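Local coordinates for multidrug resistance protein (Vibrio cholerae, PDB 1YC9), which probably exports toxic compounds across the outer membrane, as a trimeric channel of the outer membrane factor family in multidrug efflux, at residues His165-Glu179 with Val192-Leu206. The protein carries 1 engineered substitution. Residues are numbered along the deposited sequence; the frame is centred on the assembly and turned at random.
Sequences HAALQVRNKTVELLE and VSQAKAVAASVEAEL
Glu203 OE1 is joined to Asn172 by a water, which donates to the carboxylate oxygen at 2.6 Å and accepts from Asn172 ND2. The same oxygen has a second, weaker attraction, a long ion pair with Lys372 of the second subunit. Another water donates to two backbone carbonyls across the seam, Arg171 O at 2.8 Å and Ala195 O at 2.7 Å. Since each of these carbonyls also accepts its own helical N-H, from Val175 N and Ala199 N, the water adds a second bond to both without breaking either helix. Toward the short loop that links the two helices, Glu179 OE2 and Lys196 NZ form a salt bridge of 3.1 Å. A bend at the last torsion of Lys196 (chi4 -77°) turns NZ toward the Glu179 carboxylate, while its CG lies against both methyls of Val175.

Apolar packing runs the length of the seam. Leu168 is a knob in the hole formed by Ala199, Val202, Glu203 and Leu206. With CG trans to the backbone N (chi1 -179°), its branches divide: CD1 meets Ala199 O at 3.5 Å, and CD2 reaches Leu206 CD2 at 3.8 Å, the two leucines crossing almost perpendicularly. Val175 CG2 presses on Ala195 O at 3.4 Å, and Leu178 CD2 rests on the methyl of Ala195. Arg171 lays its CB on Ala199 and its CD on Val198 CG1.

The segment axes run antiparallel at 161° and approach to 8.9 Å. They belong to helices 117-183 and 189-223, a hairpin of the long periplasmic α-barrel characteristic of TolC-like channels. Small alanines and knob packing provide the closeness; direct side-chain contact is thus mainly apolar, while one salt bridge and two bridging waters supply the polar links between the segments.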
loop_
_atom_site.group_PDB
_atom_site.type_symbol
_atom_site.label_atom_id
_atom_site.label_comp_id
_atom_site.label_asym_id
_atom_site.label_seq_id
_atom_site.Cartn_x
_atom_site.Cartn_y
_atom_site.Cartn_z
ATOM N N HIS A 165 -29.606 -24.709 5.537
ATOM C CA HIS A 165 -29.850 -26.146 5.429
ATOM C C HIS A 165 -31.217 -26.498 6.052
ATOM O O HIS A 165 -32.000 -27.244 5.444
ATOM C CB HIS A 165 -28.714 -26.931 6.075
ATOM C CG HIS A 165 -28.929 -28.404 6.099
ATOM N ND1 HIS A 165 -29.770 -29.010 7.004
ATOM C CD2 HIS A 165 -28.376 -29.401 5.369
ATOM C CE1 HIS A 165 -29.770 -30.317 6.793
ATOM N NE2 HIS A 165 -28.917 -30.581 5.822
ATOM N N ALA A 166 -31.515 -25.943 7.230
ATOM C CA ALA A 166 -32.806 -26.182 7.896
ATOM C C ALA A 166 -33.948 -25.636 7.061
ATOM O O ALA A 166 -34.994 -26.323 6.910
ATOM C CB ALA A 166 -32.850 -25.572 9.276
ATOM N N ALA A 167 -33.779 -24.437 6.497
ATOM C CA ALA A 167 -34.772 -23.914 5.596
ATOM C C ALA A 167 -34.946 -24.834 4.370
ATOM O O ALA A 167 -36.088 -25.051 3.937
ATOM C CB ALA A 167 -34.475 -22.492 5.149
ATOM N N LEU A 168 -33.839 -25.362 3.835
ATOM C CA LEU A 168 -33.909 -26.264 2.672
ATOM C C LEU A 168 -34.774 -27.473 2.983
ATOM O O LEU A 168 -35.510 -27.926 2.096
ATOM C CB LEU A 168 -32.527 -26.718 2.207
ATOM C CG LEU A 168 -32.451 -27.643 0.997
ATOM C CD1 LEU A 168 -33.153 -27.056 -0.200
ATOM C CD2 LEU A 168 -30.997 -28.016 0.732
ATOM N N GLN A 169 -34.663 -28.015 4.198
ATOM C CA GLN A 169 -35.427 -29.219 4.552
ATOM C C GLN A 169 -36.908 -28.919 4.499
ATOM O O GLN A 169 -37.710 -29.735 3.986
ATOM C CB GLN A 169 -35.044 -29.774 5.912
ATOM C CG GLN A 169 -33.604 -30.223 6.069
ATOM C CD GLN A 169 -32.990 -30.826 4.823
ATOM O OE1 GLN A 169 -33.297 -31.975 4.461
ATOM N NE2 GLN A 169 -32.086 -30.071 4.172
ATOM N N VAL A 170 -37.252 -27.721 4.957
ATOM C CA VAL A 170 -38.600 -27.228 4.909
ATOM C C VAL A 170 -39.100 -26.993 3.467
ATOM O O VAL A 170 -40.226 -27.417 3.126
ATOM C CB VAL A 170 -38.733 -25.958 5.772
ATOM C CG1 VAL A 170 -40.094 -25.292 5.575
ATOM C CG2 VAL A 170 -38.523 -26.330 7.262
ATOM N N ARG A 171 -38.287 -26.327 2.644
ATOM C CA ARG A 171 -38.619 -26.094 1.248
ATOM C C ARG A 171 -38.912 -27.383 0.489
ATOM O O ARG A 171 -39.825 -27.395 -0.341
ATOM C CB ARG A 171 -37.514 -25.313 0.492
ATOM C CG ARG A 171 -37.146 -23.959 1.088
ATOM C CD ARG A 171 -38.290 -23.049 1.336
ATOM N NE ARG A 171 -37.991 -21.818 2.075
ATOM C CZ ARG A 171 -37.858 -21.726 3.408
ATOM N NH1 ARG A 171 -37.941 -22.796 4.205
ATOM N NH2 ARG A 171 -37.658 -20.538 3.955
ATOM N N ASN A 172 -38.131 -28.422 0.745
ATOM C CA ASN A 172 -38.322 -29.732 0.160
ATOM C C ASN A 172 -39.637 -30.348 0.663
ATOM O O ASN A 172 -40.405 -30.922 -0.135
ATOM C CB ASN A 172 -37.132 -30.633 0.455
ATOM C CG ASN A 172 -35.883 -30.228 -0.342
ATOM O OD1 ASN A 172 -35.984 -29.526 -1.324
ATOM N ND2 ASN A 172 -34.725 -30.682 0.086
ATOM N N LYS A 173 -39.931 -30.151 1.954
ATOM C CA LYS A 173 -41.192 -30.657 2.542
ATOM C C LYS A 173 -42.402 -29.937 1.933
ATOM O O LYS A 173 -43.460 -30.532 1.760
ATOM C CB LYS A 173 -41.203 -30.531 4.086
ATOM C CG LYS A 173 -40.571 -31.701 4.845
ATOM C CD LYS A 173 -41.521 -32.902 4.833
ATOM C CE LYS A 173 -41.057 -34.088 5.710
ATOM N NZ LYS A 173 -42.108 -35.156 5.620
ATOM N N THR A 174 -42.236 -28.686 1.555
ATOM C CA THR A 174 -43.293 -27.917 0.942
ATOM C C THR A 174 -43.556 -28.357 -0.505
ATOM O O THR A 174 -44.716 -28.423 -0.946
ATOM C CB THR A 174 -42.933 -26.453 0.968
ATOM O OG1 THR A 174 -42.759 -26.036 2.329
ATOM C CG2 THR A 174 -44.061 -25.584 0.458
ATOM N N VAL A 175 -42.485 -28.597 -1.254
ATOM C CA VAL A 175 -42.616 -29.147 -2.603
ATOM C C VAL A 175 -43.455 -30.420 -2.541
ATOM O O VAL A 175 -44.399 -30.563 -3.300
ATOM C CB VAL A 175 -41.253 -29.458 -3.223
ATOM C CG1 VAL A 175 -41.378 -30.454 -4.418
ATOM C CG2 VAL A 175 -40.577 -28.160 -3.644
ATOM N N GLU A 176 -43.077 -31.330 -1.657
ATOM C CA GLU A 176 -43.670 -32.649 -1.656
ATOM C C GLU A 176 -45.107 -32.680 -1.141
ATOM O O GLU A 176 -45.903 -33.517 -1.588
ATOM C CB GLU A 176 -42.752 -33.652 -0.964
ATOM C CG GLU A 176 -42.902 -33.850 0.505
ATOM C CD GLU A 176 -41.879 -34.862 0.996
ATOM O OE1 GLU A 176 -42.281 -36.012 1.315
ATOM O OE2 GLU A 176 -40.667 -34.505 1.029
ATOM N N LEU A 177 -45.456 -31.734 -0.270
ATOM C CA LEU A 177 -46.855 -31.492 0.061
ATOM C C LEU A 177 -47.619 -30.960 -1.146
ATOM O O LEU A 177 -48.722 -31.433 -1.444
ATOM C CB LEU A 177 -47.002 -30.512 1.225
ATOM C CG LEU A 177 -48.467 -30.204 1.591
ATOM C CD1 LEU A 177 -49.187 -31.424 2.108
ATOM C CD2 LEU A 177 -48.531 -29.072 2.600
ATOM N N LEU A 178 -47.063 -29.956 -1.825
ATOM C CA LEU A 178 -47.752 -29.315 -2.939
ATOM C C LEU A 178 -47.899 -30.274 -4.109
ATOM O O LEU A 178 -48.854 -30.180 -4.842
ATOM C CB LEU A 178 -47.034 -28.052 -3.418
ATOM C CG LEU A 178 -47.515 -26.716 -2.842
ATOM C CD1 LEU A 178 -47.456 -26.719 -1.312
ATOM C CD2 LEU A 178 -46.695 -25.566 -3.416
ATOM N N GLU A 179 -46.958 -31.191 -4.243
ATOM C CA GLU A 179 -46.998 -32.179 -5.304
ATOM C C GLU A 179 -48.089 -33.221 -5.037
ATOM O O GLU A 179 -48.783 -33.635 -5.977
ATOM C CB GLU A 179 -45.655 -32.863 -5.448
ATOM C CG GLU A 179 -44.683 -32.084 -6.321
ATOM C CD GLU A 179 -43.464 -32.903 -6.704
ATOM O OE1 GLU A 179 -42.844 -33.491 -5.790
ATOM O OE2 GLU A 179 -43.146 -32.982 -7.919
ATOM N N VAL A 192 -46.568 -25.551 -7.665
ATOM C CA VAL A 192 -45.604 -26.614 -7.560
ATOM C C VAL A 192 -44.276 -26.129 -8.177
ATOM O O VAL A 192 -43.221 -26.318 -7.584
ATOM C CB VAL A 192 -46.103 -27.887 -8.307
ATOM C CG1 VAL A 192 -45.001 -28.953 -8.409
ATOM C CG2 VAL A 192 -47.362 -28.455 -7.613
ATOM N N SER A 193 -44.359 -25.469 -9.319
ATOM C CA SER A 193 -43.164 -25.072 -10.048
ATOM C C SER A 193 -42.426 -23.969 -9.253
ATOM O O SER A 193 -41.213 -23.979 -9.163
ATOM C CB SER A 193 -43.499 -24.581 -11.444
ATOM O OG SER A 193 -44.049 -25.639 -12.232
ATOM N N GLN A 194 -43.189 -23.077 -8.658
ATOM C CA GLN A 194 -42.641 -21.987 -7.861
ATOM C C GLN A 194 -41.914 -22.541 -6.669
ATOM O O GLN A 194 -40.786 -22.100 -6.377
ATOM C CB GLN A 194 -43.741 -21.033 -7.438
ATOM C CG GLN A 194 -43.224 -19.680 -6.938
ATOM C CD GLN A 194 -42.611 -18.860 -8.026
ATOM O OE1 GLN A 194 -43.311 -18.220 -8.761
ATOM N NE2 GLN A 194 -41.281 -18.897 -8.140
ATOM N N ALA A 195 -42.502 -23.536 -6.031
ATOM C CA ALA A 195 -41.944 -24.144 -4.844
ATOM C C ALA A 195 -40.673 -24.874 -5.150
ATOM O O ALA A 195 -39.727 -24.890 -4.337
ATOM C CB ALA A 195 -42.941 -25.057 -4.178
ATOM N N LYS A 196 -40.639 -25.518 -6.317
ATOM C CA LYS A 196 -39.431 -26.181 -6.757
ATOM C C LYS A 196 -38.329 -25.150 -7.091
ATOM O O LYS A 196 -37.176 -25.400 -6.803
ATOM C CB LYS A 196 -39.733 -27.087 -7.944
ATOM C CG LYS A 196 -40.567 -28.270 -7.552
ATOM C CD LYS A 196 -41.000 -29.074 -8.812
ATOM C CE LYS A 196 -41.573 -30.414 -8.409
ATOM N NZ LYS A 196 -40.493 -31.356 -8.048
ATOM N N ALA A 197 -38.716 -23.999 -7.616
ATOM C CA ALA A 197 -37.781 -22.935 -7.949
ATOM C C ALA A 197 -37.183 -22.378 -6.632
ATOM O O ALA A 197 -35.936 -22.268 -6.496
ATOM C CB ALA A 197 -38.456 -21.864 -8.707
ATOM N N VAL A 198 -38.058 -22.160 -5.658
ATOM C CA VAL A 198 -37.630 -21.733 -4.317
ATOM C C VAL A 198 -36.631 -22.729 -3.725
ATOM O O VAL A 198 -35.545 -22.317 -3.260
ATOM C CB VAL A 198 -38.843 -21.504 -3.363
ATOM C CG1 VAL A 198 -38.386 -21.318 -1.887
ATOM C CG2 VAL A 198 -39.621 -20.298 -3.786
ATOM N N ALA A 199 -36.934 -24.030 -3.765
ATOM C CA ALA A 199 -36.075 -25.035 -3.123
ATOM C C ALA A 199 -34.696 -25.112 -3.809
ATOM O O ALA A 199 -33.684 -25.306 -3.142
ATOM C CB ALA A 199 -36.690 -26.404 -3.158
ATOM N N ALA A 200 -34.690 -25.013 -5.136
ATOM C CA ALA A 200 -33.473 -25.112 -5.911
ATOM C C ALA A 200 -32.591 -23.886 -5.567
ATOM O O ALA A 200 -31.396 -24.025 -5.341
ATOM C CB ALA A 200 -33.774 -25.173 -7.394
ATOM N N SER A 201 -33.219 -22.728 -5.502
ATOM C CA SER A 201 -32.556 -21.497 -5.111
ATOM C C SER A 201 -31.952 -21.538 -3.708
ATOM O O SER A 201 -30.825 -21.068 -3.517
ATOM C CB SER A 201 -33.530 -20.337 -5.171
ATOM O OG SER A 201 -32.814 -19.150 -5.002
ATOM N N VAL A 202 -32.691 -22.088 -2.746
ATOM C CA VAL A 202 -32.192 -22.234 -1.376
ATOM C C VAL A 202 -31.039 -23.203 -1.345
ATOM O O VAL A 202 -30.038 -22.934 -0.704
ATOM C CB VAL A 202 -33.309 -22.620 -0.382
ATOM C CG1 VAL A 202 -32.738 -22.835 1.007
ATOM C CG2 VAL A 202 -34.312 -21.498 -0.309
ATOM N N GLU A 203 -31.129 -24.299 -2.103
ATOM C CA GLU A 203 -30.010 -25.209 -2.194
ATOM C C GLU A 203 -28.785 -24.576 -2.866
ATOM O O GLU A 203 -27.663 -24.833 -2.450
ATOM C CB GLU A 203 -30.365 -26.499 -2.931
ATOM C CG GLU A 203 -29.308 -27.552 -2.624
ATOM C CD GLU A 203 -29.738 -28.963 -2.973
ATOM O OE1 GLU A 203 -30.942 -29.202 -3.161
ATOM O OE2 GLU A 203 -28.850 -29.806 -3.065
ATOM N N ALA A 204 -29.004 -23.782 -3.904
ATOM C CA ALA A 204 -27.916 -23.058 -4.538
ATOM C C ALA A 204 -27.212 -22.123 -3.550
ATOM O O ALA A 204 -25.985 -22.080 -3.513
ATOM C CB ALA A 204 -28.404 -22.286 -5.702
ATOM N N GLU A 205 -27.995 -21.443 -2.726
ATOM C CA GLU A 205 -27.447 -20.616 -1.636
ATOM C C GLU A 205 -26.617 -21.423 -0.652
ATOM O O GLU A 205 -25.502 -21.027 -0.297
ATOM C CB GLU A 205 -28.578 -19.863 -0.949
ATOM C CG GLU A 205 -28.109 -18.782 0.028
ATOM C CD GLU A 205 -28.013 -17.385 -0.586
ATOM O OE1 GLU A 205 -28.314 -17.200 -1.794
ATOM O OE2 GLU A 205 -27.607 -16.457 0.146
ATOM N N LEU A 206 -27.107 -22.583 -0.239
ATOM C CA LEU A 206 -26.374 -23.487 0.596
ATOM C C LEU A 206 -25.029 -23.940 0.008
ATOM O O LEU A 206 -24.002 -24.021 0.742
ATOM C CB LEU A 206 -27.232 -24.700 0.937
ATOM C CG LEU A 206 -26.629 -25.739 1.871
ATOM C CD1 LEU A 206 -26.259 -25.151 3.209
ATOM C CD2 LEU A 206 -27.561 -26.977 2.049
HETATM O O HOH W 1 -40.156 -24.931 -1.696
HETATM O O HOH W 2 -32.240 -30.832 -1.641
#